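Hydrazine synthase subunit beta (Candidatus Kuenenia stuttgartiensis, PDB 5C2V) forms part of the hydrazine synthase complex, which condenses nitric oxide with ammonium to hydrazine, and may modulate passage of the hydroxylamine intermediate between the gamma and alpha active sites. Local coordinates at residues Phe16-Ser21 and Tyr335-Phe340; Ile93-Trp98 and Asp124-Gly129; Gly101-Pro106 and Met146-Pro151; Thr207-Lys212 and Gly254-Met259; Lys266-Gly271 and Leu281-Val286. All blocks are in the same frame, centred on the assembly; numbering follows the deposited sequence.

Interaction 1. Residues Phe16-Ser21 and Tyr335-Phe340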
# COMPACT_ATOMS: atom_id res chain seq x y z
N PHE B 16 26.50 49.70 6.65
CA PHE B 16 26.94 48.36 7.02
C PHE B 16 26.33 47.76 8.30
O PHE B 16 26.45 46.56 8.54
CB PHE B 16 28.46 48.38 7.17
CG PHE B 16 29.11 47.05 6.91
CD1 PHE B 16 29.21 46.56 5.63
CD2 PHE B 16 29.62 46.31 7.96
CE1 PHE B 16 29.81 45.34 5.39
CE2 PHE B 16 30.23 45.09 7.73
CZ PHE B 16 30.32 44.60 6.44
N HIS B 17 25.67 48.59 9.11
CA HIS B 17 25.23 48.15 10.43
C HIS B 17 24.12 49.04 10.96
O HIS B 17 23.97 50.18 10.52
CB HIS B 17 26.42 48.14 11.40
CG HIS B 17 26.14 47.47 12.72
ND1 HIS B 17 25.58 48.14 13.79
CD2 HIS B 17 26.34 46.20 13.13
CE1 HIS B 17 25.45 47.31 14.80
NE2 HIS B 17 25.91 46.12 14.43
N ILE B 18 23.34 48.54 11.91
CA ILE B 18 22.31 49.35 12.53
C ILE B 18 22.03 48.89 13.96
O ILE B 18 22.15 47.71 14.29
CB ILE B 18 21.00 49.32 11.69
CG1 ILE B 18 20.04 50.43 12.13
CG2 ILE B 18 20.34 47.95 11.75
CD1 ILE B 18 18.81 50.56 11.25
N THR B 19 21.67 49.84 14.82
CA THR B 19 21.28 49.54 16.19
C THR B 19 20.26 50.57 16.66
O THR B 19 19.91 51.49 15.91
CB THR B 19 22.48 49.53 17.15
OG1 THR B 19 22.06 49.15 18.46
CG2 THR B 19 23.13 50.91 17.21
N MET B 20 19.79 50.43 17.89
CA MET B 20 18.74 51.31 18.40
C MET B 20 18.95 51.61 19.87
O MET B 20 19.43 50.77 20.63
CB MET B 20 17.37 50.67 18.17
CG MET B 20 16.21 51.66 18.16
SD MET B 20 14.65 50.83 17.82
CE MET B 20 13.68 52.18 17.17
N SER B 21 18.58 52.83 20.27
CA SER B 21 18.66 53.23 21.67
C SER B 21 17.74 52.36 22.52
O SER B 21 16.67 51.96 22.05
CB SER B 21 18.31 54.71 21.83
OG SER B 21 17.02 54.98 21.32
N TYR B 335 14.14 46.67 11.88
CA TYR B 335 14.79 47.51 10.88
C TYR B 335 15.97 46.79 10.25
O TYR B 335 16.78 46.16 10.94
CB TYR B 335 15.26 48.83 11.51
CG TYR B 335 14.15 49.58 12.22
CD1 TYR B 335 13.33 50.45 11.53
CD2 TYR B 335 13.92 49.40 13.58
CE1 TYR B 335 12.31 51.14 12.17
CE2 TYR B 335 12.91 50.08 14.23
CZ TYR B 335 12.11 50.95 13.52
OH TYR B 335 11.10 51.63 14.16
N ALA B 336 16.07 46.88 8.92
CA ALA B 336 17.14 46.22 8.18
C ALA B 336 17.95 47.21 7.35
O ALA B 336 17.40 47.94 6.53
CB ALA B 336 16.57 45.13 7.29
N ALA B 337 19.27 47.23 7.57
CA ALA B 337 20.16 48.17 6.89
C ALA B 337 20.65 47.61 5.56
O ALA B 337 21.31 46.57 5.50
CB ALA B 337 21.34 48.52 7.79
N ASN B 338 20.35 48.33 4.48
CA ASN B 338 20.69 47.94 3.12
C ASN B 338 21.80 48.80 2.53
O ASN B 338 21.61 50.01 2.29
CB ASN B 338 19.45 47.99 2.23
CG ASN B 338 18.24 47.34 2.88
OD1 ASN B 338 18.37 46.31 3.55
ND2 ASN B 338 17.07 47.94 2.70
N TYR B 339 22.94 48.16 2.29
CA TYR B 339 24.17 48.78 1.82
C TYR B 339 24.08 49.35 0.41
O TYR B 339 24.36 50.53 0.19
CB TYR B 339 25.31 47.75 1.89
CG TYR B 339 26.64 48.20 1.31
CD1 TYR B 339 26.97 47.95 -0.02
CD2 TYR B 339 27.57 48.86 2.10
CE1 TYR B 339 28.18 48.35 -0.55
CE2 TYR B 339 28.79 49.27 1.58
CZ TYR B 339 29.09 49.01 0.25
OH TYR B 339 30.29 49.42 -0.27
N PHE B 340 23.70 48.50 -0.55
CA PHE B 340 23.69 48.90 -1.95
C PHE B 340 22.56 49.88 -2.25
O PHE B 340 22.74 50.83 -3.02
CB PHE B 340 23.58 47.68 -2.86
CG PHE B 340 24.75 46.75 -2.77
CD1 PHE B 340 25.97 47.10 -3.32
CD2 PHE B 340 24.64 45.52 -2.15
CE1 PHE B 340 27.06 46.25 -3.24
CE2 PHE B 340 25.72 44.66 -2.07
CZ PHE B 340 26.93 45.03 -2.62
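The phenol ring of Tyr-335 is approached at a slant by the end of Met-20, in a Met-aromatic contact. The methyl CE of Met-20 lies 3.7 Å from Tyr-335 CE2, and its SD is 5.2 Å from the centroid of the Tyr-335 ring, 63° off the ring normal. Two further rings, which do not touch 16-21, sit together at the end of 335-340: the edge of Tyr-339 comes over a face of Phe-340, with Tyr-339 CD1 3.5 Å above the plane of the Phe-340 ring. Both are held from outside the chain, where Phe-48 of the gamma subunit meets Phe-340 edge-to-face and Gln-47 of the same subunit bonds to Tyr-339 OH.

The contact joins the first and last blades of a seven-bladed beta-propeller and so helps to close the ring. Strand 15-20 begins the first blade, and strand 333-338 is the middle strand of the three in the last. Their axes pass 6.6 Å apart and run roughly antiparallel, at 156°, but they belong to different sheets and meet through side chains. Ile-18 fills the middle of this buried layer. Its CG1 is anti to the backbone N (chi1 -165°), which carries the extended branch out to the neighbouring blade, where CD1 is 4.0 Å from Tyr-335 CB. The base of Ile-18 packs on the small side chain of Ala-337, CB to CB at 4.0 Å. Beside it, the CB of Ala-337 also lies 4.1 Å from the backbone O of His-17.

Interaction 2. Residues Ile93-Trp98 and Asp124-Gly129. With CA (calcium ion), chain Q.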
# COMPACT_ATOMS: atom_id res chain seq x y z
N ILE B 93 39.62 55.99 20.75
CA ILE B 93 40.43 55.01 21.45
C ILE B 93 41.02 54.02 20.45
O ILE B 93 40.33 53.62 19.52
CB ILE B 93 39.61 54.24 22.51
CG1 ILE B 93 38.71 55.21 23.28
CG2 ILE B 93 40.52 53.47 23.44
CD1 ILE B 93 37.75 54.52 24.23
N LYS B 94 42.27 53.64 20.62
CA LYS B 94 42.91 52.75 19.66
C LYS B 94 42.91 51.29 20.13
O LYS B 94 43.27 50.99 21.28
CB LYS B 94 44.32 53.22 19.34
CG LYS B 94 44.34 54.57 18.64
CD LYS B 94 45.67 54.85 17.95
CE LYS B 94 45.59 56.11 17.12
NZ LYS B 94 44.47 56.06 16.13
N VAL B 95 42.52 50.40 19.23
CA VAL B 95 42.32 48.99 19.53
C VAL B 95 43.10 48.11 18.56
O VAL B 95 43.90 48.61 17.77
CB VAL B 95 40.83 48.60 19.47
CG1 VAL B 95 40.05 49.32 20.56
CG2 VAL B 95 40.26 48.92 18.10
N GLY B 96 42.87 46.80 18.64
CA GLY B 96 43.54 45.87 17.75
C GLY B 96 42.99 45.95 16.34
O GLY B 96 42.26 46.89 16.01
N ASP B 97 43.32 44.98 15.50
CA ASP B 97 43.03 45.10 14.07
C ASP B 97 41.56 44.87 13.72
O ASP B 97 40.96 43.89 14.14
CB ASP B 97 43.90 44.15 13.25
CG ASP B 97 43.97 44.55 11.79
OD1 ASP B 97 45.07 44.84 11.29
OD2 ASP B 97 42.92 44.59 11.12
N TRP B 98 41.03 45.80 12.94
CA TRP B 98 39.67 45.73 12.40
C TRP B 98 38.63 45.42 13.46
O TRP B 98 38.14 44.29 13.54
CB TRP B 98 39.58 44.68 11.30
CG TRP B 98 38.38 44.88 10.44
CD1 TRP B 98 37.07 44.89 10.83
CD2 TRP B 98 38.39 45.17 9.04
NE1 TRP B 98 36.26 45.13 9.75
CE2 TRP B 98 37.05 45.31 8.64
CE3 TRP B 98 39.40 45.31 8.09
CZ2 TRP B 98 36.70 45.58 7.33
CZ3 TRP B 98 39.04 45.58 6.78
CH2 TRP B 98 37.71 45.71 6.42
N ASP B 124 39.23 43.56 22.99
CA ASP B 124 39.74 44.66 23.80
C ASP B 124 38.66 45.21 24.71
O ASP B 124 37.54 45.48 24.27
CB ASP B 124 40.31 45.77 22.91
CG ASP B 124 41.55 45.33 22.15
OD1 ASP B 124 42.18 44.33 22.57
OD2 ASP B 124 41.90 45.98 21.15
N VAL B 125 38.99 45.37 25.99
CA VAL B 125 38.05 45.92 26.95
C VAL B 125 38.30 47.42 27.15
O VAL B 125 39.44 47.89 27.09
CB VAL B 125 38.14 45.18 28.31
CG1 VAL B 125 38.01 43.68 28.10
CG2 VAL B 125 39.44 45.49 29.02
N ILE B 126 37.22 48.16 27.33
CA ILE B 126 37.28 49.61 27.45
C ILE B 126 36.44 50.12 28.61
O ILE B 126 35.24 49.87 28.66
CB ILE B 126 36.81 50.30 26.15
CG1 ILE B 126 37.79 50.03 25.01
CG2 ILE B 126 36.64 51.80 26.37
CD1 ILE B 126 37.35 50.62 23.68
N ASP B 127 37.07 50.82 29.55
CA ASP B 127 36.33 51.44 30.65
C ASP B 127 35.61 52.68 30.14
O ASP B 127 36.17 53.47 29.39
CB ASP B 127 37.27 51.80 31.80
CG ASP B 127 36.53 52.38 32.98
OD1 ASP B 127 35.95 51.60 33.77
OD2 ASP B 127 36.52 53.62 33.13
N THR B 128 34.35 52.85 30.54
CA THR B 128 33.55 53.96 30.05
C THR B 128 33.90 55.27 30.76
O THR B 128 33.77 56.35 30.18
CB THR B 128 32.03 53.68 30.19
OG1 THR B 128 31.29 54.64 29.43
CG2 THR B 128 31.59 53.74 31.65
N GLY B 129 34.34 55.17 32.01
CA GLY B 129 34.72 56.35 32.78
C GLY B 129 36.04 56.92 32.31
O GLY B 129 36.17 58.12 32.08
CA CA Q . 43.80 46.90 10.74
O HOH W 1 44.15 46.55 8.40
O HOH W 2 45.96 47.30 9.79
O HOH W 3 42.26 48.52 9.99
O HOH W 4 42.14 46.29 9.14
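Ile-93 meets Ile-126 tip to tip, its CD1 3.6 Å from Ile-126 CG2 and also close to the other branch end. After a step outward at Lys-94, Val-95 turns back toward the partner strand. Its CG1 lies 4.3 Å from Ile-126 CD1, and its CB rests beside the carboxylate of Asp-124. At Gly-96 the backbone N donates to Asp-124 OD2 at 2.8 Å, meeting that oxygen nearly along its C-O bond direction. The other carboxylate oxygen, OD1, is bonded to Ser-136, so both ends of this buried acid are engaged. Asp-97 faces away from 124-129 and grips a calcium ion in bidentate fashion: OD1 and OD2 are each 2.5 Å from the calcium, whose shell also includes four waters and Asp-77. Trp-98 forms a cation-pi contact with Arg-70 of the gamma subunit.

In the beta-propeller the 93-98 segment leaves strand 88-94, an outermost strand of the second blade, and passes over to strand 99-104, which begins the third. The contact therefore lies between neighbouring blades, with Val-81 of strand 78-83 against Ile-93 and Val-113 of strand 110-115 against Ile-126.

Interaction 3. Residues Gly101-Pro106 and Met146-Pro151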
# COMPACT_ATOMS: atom_id res chain seq x y z
N GLY B 101 32.98 44.68 15.72
CA GLY B 101 31.83 44.72 16.61
C GLY B 101 32.17 45.17 18.01
O GLY B 101 33.29 45.01 18.49
N ILE B 102 31.16 45.71 18.69
CA ILE B 102 31.33 46.27 20.02
C ILE B 102 30.03 46.16 20.81
O ILE B 102 28.94 46.28 20.25
CB ILE B 102 31.79 47.75 19.93
CG1 ILE B 102 32.14 48.30 21.31
CG2 ILE B 102 30.74 48.60 19.22
CD1 ILE B 102 32.89 49.61 21.24
N LYS B 103 30.14 45.91 22.12
CA LYS B 103 28.94 45.86 22.97
C LYS B 103 29.19 46.37 24.38
O LYS B 103 30.24 46.13 24.96
CB LYS B 103 28.38 44.44 23.02
CG LYS B 103 27.48 44.11 21.85
CD LYS B 103 27.50 42.65 21.50
CE LYS B 103 26.52 42.35 20.37
NZ LYS B 103 25.46 43.38 20.27
N ILE B 104 28.20 47.06 24.94
CA ILE B 104 28.32 47.65 26.27
C ILE B 104 27.79 46.70 27.34
O ILE B 104 26.76 46.05 27.15
CB ILE B 104 27.58 48.99 26.36
CG1 ILE B 104 27.80 49.82 25.09
CG2 ILE B 104 28.01 49.77 27.60
CD1 ILE B 104 29.24 50.24 24.88
N SER B 105 28.49 46.63 28.47
CA SER B 105 28.07 45.81 29.60
C SER B 105 26.74 46.30 30.15
O SER B 105 26.39 47.47 29.99
CB SER B 105 29.15 45.83 30.69
OG SER B 105 29.33 47.14 31.21
N PRO B 106 25.97 45.40 30.80
CA PRO B 106 24.67 45.75 31.38
C PRO B 106 24.74 46.94 32.33
O PRO B 106 23.83 47.77 32.34
CB PRO B 106 24.28 44.48 32.14
CG PRO B 106 24.94 43.38 31.38
CD PRO B 106 26.25 43.95 30.90
N MET B 146 32.36 39.03 16.16
CA MET B 146 31.40 39.75 16.99
C MET B 146 31.39 39.14 18.38
O MET B 146 31.73 37.97 18.55
CB MET B 146 30.01 39.69 16.35
CG MET B 146 28.86 40.23 17.19
SD MET B 146 28.98 42.00 17.53
CE MET B 146 28.13 42.67 16.11
N VAL B 147 31.02 39.93 19.39
CA VAL B 147 30.80 39.36 20.71
C VAL B 147 29.34 39.49 21.09
O VAL B 147 28.55 40.06 20.34
CB VAL B 147 31.67 40.06 21.77
CG1 VAL B 147 33.14 39.78 21.54
CG2 VAL B 147 31.40 41.56 21.77
N GLU B 148 28.96 38.92 22.23
CA GLU B 148 27.64 39.16 22.82
C GLU B 148 27.71 38.98 24.33
O GLU B 148 28.40 38.08 24.82
CB GLU B 148 26.60 38.23 22.19
CG GLU B 148 25.22 38.26 22.85
CD GLU B 148 24.37 39.44 22.41
OE1 GLU B 148 23.16 39.24 22.17
OE2 GLU B 148 24.89 40.57 22.33
N ILE B 149 26.98 39.80 25.08
CA ILE B 149 26.97 39.68 26.53
C ILE B 149 25.65 39.09 27.03
O ILE B 149 24.57 39.51 26.61
CB ILE B 149 27.22 41.03 27.22
CG1 ILE B 149 28.48 41.69 26.66
CG2 ILE B 149 27.34 40.86 28.72
CD1 ILE B 149 28.85 42.99 27.34
N SER B 150 25.75 38.12 27.93
CA SER B 150 24.59 37.47 28.52
C SER B 150 23.78 38.45 29.37
O SER B 150 24.33 39.43 29.87
CB SER B 150 25.04 36.27 29.36
OG SER B 150 25.92 36.68 30.40
N PRO B 151 22.47 38.20 29.52
CA PRO B 151 21.58 39.07 30.30
C PRO B 151 22.03 39.26 31.75
O PRO B 151 21.78 40.32 32.32
CB PRO B 151 20.23 38.35 30.24
CG PRO B 151 20.54 36.95 29.80
CD PRO B 151 21.72 37.09 28.90
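Strands 101-104 and 146-149 run nearly parallel, 14° apart with axes 6.0 Å from each other, and draw closest where the CA atoms of Gly-101 and Met-146 are 5.0 Å apart. They are the first strands of the third and fourth blades of the seven-bladed beta-propeller, lying side by side around its central axis as the edges of separate sheets; side chains of each strand reach the side chains and backbone of the other.

At the Gly-101 end, the chain of Met-146 is folded at chi2 (64°) and chi3, which brings SD in over the glycine, 4.0 Å from its CA. The same sulfur lies 3.8 Å from CE of Lys-103. Lys-103 lays its aliphatic chain across the Val-147 carbonyl and then bends at its last torsion. Its ammonium forms a loose salt bridge with Glu-148, NZ to OE2 at 3.5 Å, the carbon CE lying closer to the same oxygen. Glu-148 points away at its base but is bent at chi2, so that OE2 reaches back to the lysine, while OE1 accepts from Tyr-197 N of strand 190-197, in the next blade.

Farther along, the pairing turns apolar. Ile-149 inserts its CD1 against the backbone of the opposite segment, 3.7 Å from Ser-105 CA. The OG of that serine bonds to Asp-107 and Thr-110 N, holding the turn that follows. The CG2 branch of Ile-149 touches the proline ring at Pro-106 CD, 3.9 Å away.

Interaction 4. Residues Thr207-Lys212 and Gly254-Met259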
# COMPACT_ATOMS: atom_id res chain seq x y z
N THR B 207 24.58 32.66 12.99
CA THR B 207 24.37 32.50 11.55
C THR B 207 25.67 32.17 10.84
O THR B 207 26.70 32.80 11.09
CB THR B 207 23.75 33.76 10.92
OG1 THR B 207 24.39 34.93 11.45
CG2 THR B 207 22.27 33.83 11.19
N HIS B 208 25.63 31.19 9.94
CA HIS B 208 26.81 30.79 9.19
C HIS B 208 26.47 29.97 7.95
O HIS B 208 25.30 29.77 7.63
CB HIS B 208 27.76 29.99 10.09
CG HIS B 208 27.20 28.67 10.52
ND1 HIS B 208 27.35 27.52 9.77
CD2 HIS B 208 26.50 28.30 11.62
CE1 HIS B 208 26.77 26.51 10.38
NE2 HIS B 208 26.24 26.96 11.51
N GLN B 209 27.51 29.50 7.27
CA GLN B 209 27.35 28.65 6.11
C GLN B 209 28.04 27.30 6.31
O GLN B 209 29.02 27.20 7.04
CB GLN B 209 27.91 29.33 4.85
CG GLN B 209 27.00 30.40 4.27
CD GLN B 209 27.51 30.91 2.93
OE1 GLN B 209 28.70 31.21 2.78
NE2 GLN B 209 26.61 31.02 1.96
N THR B 210 27.51 26.28 5.65
CA THR B 210 28.14 24.97 5.63
C THR B 210 28.63 24.64 4.23
O THR B 210 27.83 24.37 3.33
CB THR B 210 27.17 23.87 6.10
OG1 THR B 210 26.66 24.19 7.40
CG2 THR B 210 27.85 22.51 6.13
N PRO B 211 29.95 24.69 4.03
CA PRO B 211 30.56 24.26 2.78
C PRO B 211 30.64 22.75 2.71
O PRO B 211 30.81 22.12 3.75
CB PRO B 211 31.97 24.88 2.83
CG PRO B 211 32.15 25.41 4.25
CD PRO B 211 30.97 24.98 5.06
N LYS B 212 30.52 22.15 1.53
CA LYS B 212 31.08 20.82 1.40
C LYS B 212 32.36 21.03 0.61
O LYS B 212 32.33 21.22 -0.61
CB LYS B 212 30.11 19.87 0.70
CG LYS B 212 28.64 20.27 0.82
CD LYS B 212 28.07 20.04 2.20
CE LYS B 212 26.61 20.49 2.27
NZ LYS B 212 25.96 20.11 3.56
N GLY B 254 21.03 33.18 0.84
CA GLY B 254 22.44 33.41 0.61
C GLY B 254 23.10 34.26 1.68
O GLY B 254 22.64 35.37 1.95
N ASN B 255 24.17 33.74 2.27
CA ASN B 255 24.98 34.51 3.21
C ASN B 255 24.18 35.20 4.32
O ASN B 255 23.98 36.41 4.27
CB ASN B 255 25.80 35.56 2.45
CG ASN B 255 26.62 34.96 1.33
OD1 ASN B 255 26.43 35.30 0.16
ND2 ASN B 255 27.54 34.08 1.67
N PRO B 256 23.67 34.43 5.29
CA PRO B 256 22.97 35.05 6.41
C PRO B 256 23.93 35.87 7.27
O PRO B 256 25.02 35.39 7.56
CB PRO B 256 22.41 33.86 7.19
CG PRO B 256 23.37 32.75 6.89
CD PRO B 256 23.80 32.97 5.46
N TYR B 257 23.55 37.09 7.65
CA TYR B 257 24.49 37.96 8.36
C TYR B 257 24.04 38.42 9.74
O TYR B 257 24.51 37.91 10.76
CB TYR B 257 24.77 39.21 7.53
CG TYR B 257 25.96 39.11 6.61
CD1 TYR B 257 26.03 38.12 5.64
CD2 TYR B 257 27.01 40.02 6.69
CE1 TYR B 257 27.11 38.02 4.79
CE2 TYR B 257 28.09 39.94 5.84
CZ TYR B 257 28.14 38.93 4.89
OH TYR B 257 29.21 38.84 4.04
N GLY B 258 23.12 39.37 9.76
CA GLY B 258 22.73 40.03 11.00
C GLY B 258 21.59 39.33 11.70
O GLY B 258 20.74 38.71 11.07
N MET B 259 21.56 39.45 13.02
CA MET B 259 20.50 38.83 13.80
C MET B 259 19.90 39.77 14.84
O MET B 259 20.60 40.58 15.45
CB MET B 259 21.00 37.56 14.48
CG MET B 259 20.95 36.33 13.59
SD MET B 259 21.43 34.84 14.48
CE MET B 259 23.07 35.31 15.01
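Thr-207 is wrapped closely by Pro-256, Tyr-257 and Met-259, whereas Gln-209 and Asn-255, farther toward the gamma subunit, come close without a clear bond to each other. On the tight side the threonine branches divide their work. CG2 reaches tip to tip toward Met-259, 3.5 Å from its SD, and the bend of that methionine at chi3 brings CE back beside Thr-207 N. OG1 donates to Tyr-257 O at 3.1 Å, coming from above the carbonyl, 44° out of its plane. The base of the threonine packs on the proline ring, with Thr-207 CB 4.0 Å from Pro-256 CB. The ring continues past it, and Pro-256 CG lies 3.6 Å from His-208 O.

The two strands belong to neighbouring blades of the beta-propeller: 203-211 is the second strand of the fifth, and 256-261 is the first of the sixth. Their axes are 6.0 Å apart and nearly antiparallel, at 164°. The hydroxyl of Thr-207 thus gives a side-chain link from one blade to a backbone carbonyl of the next.

On the less defined side the amide planes of Gln-209 and Asn-255 are turned 54° apart, and their nearest atoms, Gln-209 NE2 and Asn-255 ND2 at 3.2 Å, are two donors that cannot bond to each other. Both amides have partners outside the two segments. Gln-209 bonds to Asn-228 and Asn-191, and Asn-255 to Ser-62 and Ser-65 of the gamma subunit. This buried margin is therefore covered by another subunit, and the Gln-209 side chain is about 9 Å from a bound heme c.

Interaction 5. Residues Lys266-Gly271 and Leu281-Val286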
# COMPACT_ATOMS: atom_id res chain seq x y z
N LYS B 266 10.47 35.23 21.39
CA LYS B 266 9.46 34.59 20.56
C LYS B 266 9.94 34.32 19.14
O LYS B 266 9.67 33.26 18.57
CB LYS B 266 8.19 35.44 20.51
CG LYS B 266 7.70 35.93 21.86
CD LYS B 266 6.24 36.32 21.80
CE LYS B 266 5.90 37.34 22.88
NZ LYS B 266 5.00 36.77 23.92
N TYR B 267 10.66 35.28 18.56
CA TYR B 267 11.08 35.18 17.17
C TYR B 267 12.57 35.46 16.97
O TYR B 267 13.19 36.14 17.78
CB TYR B 267 10.27 36.14 16.29
CG TYR B 267 8.78 35.90 16.31
CD1 TYR B 267 8.20 34.99 15.45
CD2 TYR B 267 7.96 36.60 17.18
CE1 TYR B 267 6.84 34.77 15.45
CE2 TYR B 267 6.60 36.39 17.20
CZ TYR B 267 6.04 35.47 16.33
OH TYR B 267 4.68 35.26 16.35
N LEU B 268 13.12 34.92 15.89
CA LEU B 268 14.49 35.26 15.50
C LEU B 268 14.48 35.94 14.13
O LEU B 268 13.80 35.49 13.21
CB LEU B 268 15.37 34.01 15.47
CG LEU B 268 16.85 34.26 15.14
CD1 LEU B 268 17.47 35.23 16.14
CD2 LEU B 268 17.63 32.95 15.10
N TYR B 269 15.24 37.02 14.02
CA TYR B 269 15.29 37.79 12.78
C TYR B 269 16.68 37.71 12.15
O TYR B 269 17.68 38.01 12.80
CB TYR B 269 14.89 39.24 13.03
CG TYR B 269 13.52 39.39 13.65
CD1 TYR B 269 13.34 39.28 15.03
CD2 TYR B 269 12.41 39.64 12.87
CE1 TYR B 269 12.09 39.40 15.60
CE2 TYR B 269 11.15 39.77 13.43
CZ TYR B 269 11.00 39.65 14.80
OH TYR B 269 9.76 39.78 15.37
N ILE B 270 16.73 37.31 10.88
CA ILE B 270 18.01 37.11 10.20
C ILE B 270 18.11 37.90 8.90
O ILE B 270 17.36 37.65 7.95
CB ILE B 270 18.23 35.62 9.87
CG1 ILE B 270 18.23 34.78 11.14
CG2 ILE B 270 19.54 35.44 9.10
CD1 ILE B 270 18.38 33.29 10.89
N GLY B 271 19.04 38.85 8.85
CA GLY B 271 19.34 39.53 7.61
C GLY B 271 20.00 38.56 6.64
O GLY B 271 21.03 37.96 6.95
N LEU B 281 11.98 33.55 12.03
CA LEU B 281 11.74 32.19 12.51
C LEU B 281 11.03 32.18 13.86
O LEU B 281 11.17 33.12 14.66
CB LEU B 281 13.06 31.43 12.61
CG LEU B 281 13.95 31.37 11.37
CD1 LEU B 281 15.25 30.65 11.68
CD2 LEU B 281 13.21 30.68 10.23
N ASP B 282 10.31 31.10 14.13
CA ASP B 282 9.60 30.92 15.39
C ASP B 282 10.53 30.20 16.37
O ASP B 282 10.88 29.04 16.17
CB ASP B 282 8.31 30.13 15.18
CG ASP B 282 7.40 30.13 16.40
OD1 ASP B 282 7.89 29.90 17.53
OD2 ASP B 282 6.19 30.37 16.23
N MET B 283 10.92 30.90 17.43
CA MET B 283 11.97 30.41 18.32
C MET B 283 11.51 29.33 19.29
O MET B 283 12.33 28.59 19.81
CB MET B 283 12.58 31.58 19.10
CG MET B 283 13.66 32.33 18.34
SD MET B 283 15.02 31.24 17.86
CE MET B 283 15.65 30.74 19.45
N ASP B 284 10.21 29.26 19.56
CA ASP B 284 9.69 28.21 20.43
C ASP B 284 9.54 26.88 19.69
O ASP B 284 9.60 25.81 20.30
CB ASP B 284 8.35 28.64 21.04
CG ASP B 284 8.49 29.85 21.94
OD1 ASP B 284 9.28 29.79 22.91
OD2 ASP B 284 7.82 30.87 21.69
N LYS B 285 9.36 26.96 18.38
CA LYS B 285 9.37 25.76 17.55
C LYS B 285 10.81 25.29 17.33
O LYS B 285 11.07 24.08 17.30
CB LYS B 285 8.68 26.02 16.20
CG LYS B 285 7.17 26.21 16.31
CD LYS B 285 6.52 26.31 14.93
CE LYS B 285 5.00 26.37 15.04
NZ LYS B 285 4.33 26.44 13.71
N VAL B 286 11.72 26.24 17.18
CA VAL B 286 13.14 25.92 17.03
C VAL B 286 13.71 25.29 18.30
O VAL B 286 14.27 24.20 18.27
CB VAL B 286 13.97 27.17 16.68
CG1 VAL B 286 15.46 26.88 16.80
CG2 VAL B 286 13.63 27.67 15.28
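Met-283 is folded at chi2 (-58°) and again at chi3 (-64°), curling its side chain back over the neighbouring strand, so that SD comes to lie 3.7 Å from Leu-268 CB. Leu-268 shares a face of the sheet with Leu-281. Beyond them Ile-270 CD1 touches Leu-281 CD1 at 4.2 Å.

The backbones form an antiparallel hairpin of strands 267-272 and 277-282 in the sixth propeller blade. Leu-268 and Leu-281 are a hydrogen-bonded pair, joined by Leu-268 N to Leu-281 O and Leu-281 N to Leu-268 O, both 2.9 Å. Tyr-267 and Asp-282 form the adjacent non-hydrogen-bonded pair, with side chains on the other face. Leu-281 O also receives a CA-H...O contact from Tyr-267 CA at 3.2 Å and lies at the edge of the tyrosine ring, near its plane.

At Met-283 the strand gives way to helix 283-291, yet the pairing carries one step further, with Met-283 N donating to Lys-266 O at 2.9 Å. Asp-282 occupies the N-cap position, and its CG, anti to the backbone N (chi1 -169°), sets the carboxylate by the helix start. Its OD1 accepts from Asp-284 N at 3.1 Å and, weakly, from Lys-285 N at 3.4 Å. One carboxylate oxygen thus serves two amides at the first turn, while the hairpin takes up the amide of Met-283. The helix start is thereby tied to the end of the hairpin, and the positive end of the helix dipole would probably stabilise the negative charge on Asp-282.

Overall arrangement
From the N terminus, residues 16-21 open interaction 1, which is completed only at 335-340, bringing the first and last blades together; every other contact falls within that span. Interactions 2 and 3 cross along the chain: 93-98 runs on towards 101-106, then 124-129 closes the second-to-third blade contact before 146-151 joins the third blade to the fourth. Interaction 4 follows in series, linking blades five and six, and interaction 5 comes after it as a hairpin within blade six. These last two touch, strands 256-261 and 267-272 being sheet neighbours with probable backbone bonds between Tyr-257, Gly-258 and Gly-271. Interactions 2 and 4 lie on opposite sides of the propeller, centres 28 Å apart.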